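Local structure of major pilin protein fimA (Silicibacter pomeroyi, 2IMH) at residues 75-86 with 98-108. The protein is of unknown function, a member of the DUF1028 family whose single chain combines two antiparallel beta sheets with helices. Residues are numbered along the deposited sequence; the frame is centred on the assembly and turned at random.
Sequences TSQDSGRAYRQL and FTGSENQDIKG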
loop_
_atom_site.group_PDB
_atom_site.type_symbol
_atom_site.label_atom_id
_atom_site.label_comp_id
_atom_site.label_asym_id
_atom_site.label_seq_id
_atom_site.Cartn_x
_atom_site.Cartn_y
_atom_site.Cartn_z
ATOM N N THR A 75 10.094 10.808 -12.292
ATOM C CA THR A 75 10.927 9.804 -12.949
ATOM C C THR A 75 11.835 10.421 -14.017
ATOM O O THR A 75 12.982 9.976 -14.184
ATOM C CB THR A 75 10.084 8.681 -13.556
ATOM O OG1 THR A 75 9.165 9.226 -14.506
ATOM C CG2 THR A 75 9.321 7.929 -12.462
ATOM N N SER A 76 11.326 11.441 -14.718
ATOM C CA SER A 76 12.061 12.099 -15.809
ATOM C C SER A 76 13.354 12.749 -15.334
ATOM O O SER A 76 14.344 12.811 -16.083
ATOM C CB SER A 76 11.184 13.141 -16.521
ATOM O OG SER A 76 10.997 14.301 -15.724
ATOM N N GLN A 77 13.338 13.242 -14.098
ATOM C CA GLN A 77 14.456 13.943 -13.448
ATOM C C GLN A 77 15.585 13.007 -13.035
ATOM O O GLN A 77 16.630 13.456 -12.564
ATOM C CB GLN A 77 13.969 14.617 -12.157
ATOM C CG GLN A 77 13.125 15.877 -12.301
ATOM C CD GLN A 77 12.750 16.458 -10.945
ATOM O OE1 GLN A 77 13.245 17.518 -10.552
ATOM N NE2 GLN A 77 11.891 15.752 -10.210
ATOM N N ASP A 78 15.356 11.704 -13.150
ATOM C CA ASP A 78 16.280 10.724 -12.570
ATOM C C ASP A 78 16.939 9.923 -13.676
ATOM O O ASP A 78 16.267 9.156 -14.359
ATOM C CB ASP A 78 15.480 9.811 -11.627
ATOM C CG ASP A 78 16.331 8.801 -10.875
ATOM O OD1 ASP A 78 17.497 8.504 -11.267
ATOM O OD2 ASP A 78 15.780 8.275 -9.870
ATOM N N SER A 79 18.261 10.077 -13.825
ATOM C CA SER A 79 19.001 9.366 -14.874
ATOM C C SER A 79 19.011 7.852 -14.698
ATOM O O SER A 79 19.271 7.116 -15.661
ATOM C CB SER A 79 20.443 9.876 -14.976
ATOM O OG SER A 79 21.156 9.627 -13.773
ATOM N N GLY A 80 18.738 7.394 -13.470
ATOM C CA GLY A 80 18.708 5.980 -13.167
ATOM C C GLY A 80 17.324 5.383 -13.232
ATOM O O GLY A 80 17.117 4.271 -12.775
ATOM N N ARG A 81 16.377 6.122 -13.808
ATOM C CA ARG A 81 14.965 5.714 -13.818
ATOM C C ARG A 81 14.685 4.306 -14.358
ATOM O O ARG A 81 13.736 3.643 -13.929
ATOM C CB ARG A 81 14.115 6.746 -14.588
ATOM C CG ARG A 81 14.292 6.706 -16.113
ATOM C CD ARG A 81 13.661 7.921 -16.822
ATOM N NE ARG A 81 14.443 9.137 -16.627
ATOM C CZ ARG A 81 15.521 9.475 -17.336
ATOM N NH1 ARG A 81 15.964 8.700 -18.317
ATOM N NH2 ARG A 81 16.161 10.601 -17.055
ATOM N N ALA A 82 15.494 3.847 -15.318
ATOM C CA ALA A 82 15.237 2.544 -15.937
ATOM C C ALA A 82 15.273 1.395 -14.922
ATOM O O ALA A 82 14.715 0.324 -15.167
ATOM C CB ALA A 82 16.248 2.288 -17.066
ATOM N N TYR A 83 15.941 1.622 -13.791
ATOM C CA TYR A 83 16.122 0.586 -12.774
ATOM C C TYR A 83 15.081 0.615 -11.658
ATOM O O TYR A 83 15.259 -0.018 -10.615
ATOM C CB TYR A 83 17.517 0.674 -12.178
ATOM C CG TYR A 83 18.563 0.209 -13.158
ATOM C CD1 TYR A 83 19.056 -1.093 -13.111
ATOM C CD2 TYR A 83 19.019 1.060 -14.164
ATOM C CE1 TYR A 83 20.008 -1.533 -14.036
ATOM C CE2 TYR A 83 19.960 0.636 -15.091
ATOM C CZ TYR A 83 20.451 -0.660 -15.018
ATOM O OH TYR A 83 21.394 -1.088 -15.936
ATOM N N ARG A 84 13.985 1.336 -11.877
ATOM C CA ARG A 84 12.977 1.425 -10.808
ATOM C C ARG A 84 11.567 1.580 -11.353
ATOM O O ARG A 84 11.367 1.661 -12.573
ATOM C CB ARG A 84 13.331 2.493 -9.754
ATOM C CG ARG A 84 14.451 3.477 -10.155
ATOM C CD ARG A 84 14.717 4.515 -9.072
ATOM N NE ARG A 84 15.846 5.383 -9.428
ATOM C CZ ARG A 84 17.126 5.021 -9.332
ATOM N NH1 ARG A 84 17.458 3.813 -8.870
ATOM N NH2 ARG A 84 18.074 5.870 -9.689
ATOM N N GLN A 85 10.595 1.593 -10.443
ATOM C CA GLN A 85 9.198 1.471 -10.805
ATOM C C GLN A 85 8.403 2.274 -9.768
ATOM O O GLN A 85 8.728 2.233 -8.586
ATOM C CB GLN A 85 8.784 -0.000 -10.760
ATOM C CG GLN A 85 7.327 -0.252 -11.108
ATOM C CD GLN A 85 6.991 -1.731 -11.202
ATOM O OE1 GLN A 85 7.352 -2.524 -10.334
ATOM N NE2 GLN A 85 6.272 -2.102 -12.262
ATOM N N LEU A 86 7.401 3.013 -10.226
ATOM C CA LEU A 86 6.664 3.928 -9.359
ATOM C C LEU A 86 5.186 3.944 -9.706
ATOM O O LEU A 86 4.809 3.967 -10.880
ATOM C CB LEU A 86 7.227 5.357 -9.506
ATOM C CG LEU A 86 6.590 6.435 -8.607
ATOM C CD1 LEU A 86 6.850 6.114 -7.131
ATOM C CD2 LEU A 86 7.108 7.836 -8.959
ATOM N N PHE A 98 4.938 4.222 -13.620
ATOM C CA PHE A 98 6.080 4.173 -14.521
ATOM C C PHE A 98 6.819 2.857 -14.246
ATOM O O PHE A 98 7.058 2.496 -13.079
ATOM C CB PHE A 98 7.014 5.349 -14.253
ATOM C CG PHE A 98 8.373 5.192 -14.889
ATOM C CD1 PHE A 98 8.586 5.600 -16.206
ATOM C CD2 PHE A 98 9.430 4.617 -14.175
ATOM C CE1 PHE A 98 9.842 5.439 -16.804
ATOM C CE2 PHE A 98 10.693 4.445 -14.763
ATOM C CZ PHE A 98 10.887 4.854 -16.090
ATOM N N THR A 99 7.197 2.150 -15.307
ATOM C CA THR A 99 7.960 0.917 -15.135
ATOM C C THR A 99 9.257 0.996 -15.952
ATOM O O THR A 99 9.219 0.978 -17.183
ATOM C CB THR A 99 7.126 -0.339 -15.508
ATOM O OG1 THR A 99 5.973 -0.435 -14.655
ATOM C CG2 THR A 99 7.962 -1.620 -15.361
ATOM N N GLY A 100 10.389 1.091 -15.257
ATOM C CA GLY A 100 11.696 1.188 -15.930
ATOM C C GLY A 100 11.998 -0.070 -16.727
ATOM O O GLY A 100 11.575 -1.186 -16.360
ATOM N N SER A 101 12.737 0.104 -17.822
ATOM C CA SER A 101 12.991 -0.998 -18.742
ATOM C C SER A 101 13.982 -2.022 -18.167
ATOM O O SER A 101 14.049 -3.158 -18.644
ATOM C CB SER A 101 13.520 -0.449 -20.066
ATOM O OG SER A 101 14.718 0.257 -19.838
ATOM N N GLU A 102 14.750 -1.627 -17.151
ATOM C CA GLU A 102 15.783 -2.519 -16.598
ATOM C C GLU A 102 15.341 -3.291 -15.349
ATOM O O GLU A 102 16.108 -4.089 -14.802
ATOM C CB GLU A 102 17.092 -1.773 -16.355
ATOM C CG GLU A 102 17.726 -1.189 -17.626
ATOM C CD GLU A 102 18.015 -2.251 -18.680
ATOM O OE1 GLU A 102 18.621 -3.296 -18.337
ATOM O OE2 GLU A 102 17.606 -2.041 -19.843
ATOM N N ASN A 103 14.100 -3.078 -14.918
ATOM C CA ASN A 103 13.502 -3.977 -13.931
ATOM C C ASN A 103 13.388 -5.376 -14.531
ATOM O O ASN A 103 13.292 -5.523 -15.756
ATOM C CB ASN A 103 12.111 -3.492 -13.529
ATOM C CG ASN A 103 12.143 -2.150 -12.843
ATOM O OD1 ASN A 103 12.652 -2.020 -11.726
ATOM N ND2 ASN A 103 11.619 -1.135 -13.515
ATOM N N GLN A 104 13.360 -6.399 -13.688
ATOM C CA GLN A 104 13.274 -7.770 -14.191
ATOM C C GLN A 104 11.879 -8.133 -14.691
ATOM O O GLN A 104 10.875 -7.756 -14.084
ATOM C CB GLN A 104 13.720 -8.758 -13.115
ATOM C CG GLN A 104 15.181 -8.588 -12.689
ATOM C CD GLN A 104 16.172 -9.142 -13.713
ATOM O OE1 GLN A 104 15.848 -10.051 -14.498
ATOM N NE2 GLN A 104 17.392 -8.593 -13.710
ATOM N N ASP A 105 11.816 -8.872 -15.801
ATOM C CA ASP A 105 10.542 -9.393 -16.280
ATOM C C ASP A 105 10.024 -10.493 -15.353
ATOM O O ASP A 105 10.810 -11.125 -14.678
ATOM C CB ASP A 105 10.686 -9.950 -17.698
ATOM C CG ASP A 105 11.002 -8.874 -18.710
ATOM O OD1 ASP A 105 10.354 -7.804 -18.671
ATOM O OD2 ASP A 105 11.912 -9.094 -19.541
ATOM N N ILE A 106 8.717 -10.728 -15.304
ATOM C CA ILE A 106 7.710 -9.930 -15.982
ATOM C C ILE A 106 7.347 -8.695 -15.117
ATOM O O ILE A 106 7.403 -8.767 -13.888
ATOM C CB ILE A 106 6.488 -10.833 -16.342
ATOM C CG1 ILE A 106 6.889 -11.794 -17.482
ATOM C CG2 ILE A 106 5.251 -10.000 -16.695
ATOM C CD1 ILE A 106 6.105 -13.087 -17.543
ATOM N N LYS A 107 7.044 -7.569 -15.780
ATOM C CA LYS A 107 6.698 -6.258 -15.151
ATOM C C LYS A 107 5.493 -5.730 -15.986
ATOM O O LYS A 107 5.491 -5.938 -17.179
ATOM C CB LYS A 107 7.921 -5.329 -15.158
ATOM C CG LYS A 107 8.636 -5.178 -16.531
ATOM C CD LYS A 107 9.952 -4.450 -16.381
ATOM C CE LYS A 107 10.684 -4.262 -17.710
ATOM N NZ LYS A 107 11.595 -5.414 -18.012
ATOM N N GLY A 108 4.498 -4.984 -15.492
ATOM C CA GLY A 108 4.536 -3.622 -15.071
ATOM C C GLY A 108 3.280 -3.271 -14.283
ATOM O O GLY A 108 3.341 -3.383 -13.096
#
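Two donors from the 98-108 segment converge on one carbonyl: Arg84 O takes the backbone N of Gly100 at 2.9 Å almost end-on, and Asn103 ND2 at 3.0 Å from well above the carbonyl plane, in a straight bond (169°). The same ND2 also donates to Gly100 O, so one amide braces its own turn and joins it to the residue just before strand 85-90, while its OD1 accepts from Ala47 N. With an alanine at Asn103, Arg84 O would probably lose its second donor, and Gly100 O and Ala47 N would be left without this partner. Next door, Ala82 O accepts from Glu102 N, and Glu102 CB sits over the centre of the Tyr83 ring, 3.6 Å from its centroid. With CG anti to the backbone N (chi1 166°), Phe98 brings its ring under Thr75, whose CB lies over one face; Thr75 CG2 comes within 3.7 Å of Phe98 CD2, and Arg81 O meets the ring edge. Gln85, its chain extended, donates from NE2 to Thr99 OG1 at 2.9 Å, and also to Gly119 O. Leu86 and Phe98 form a hydrogen-bonded pair and Gln85 and Thr99 the adjacent non-hydrogen-bonded one, at the open end of the antiparallel beta hairpin of strands 85-90 and 95-99.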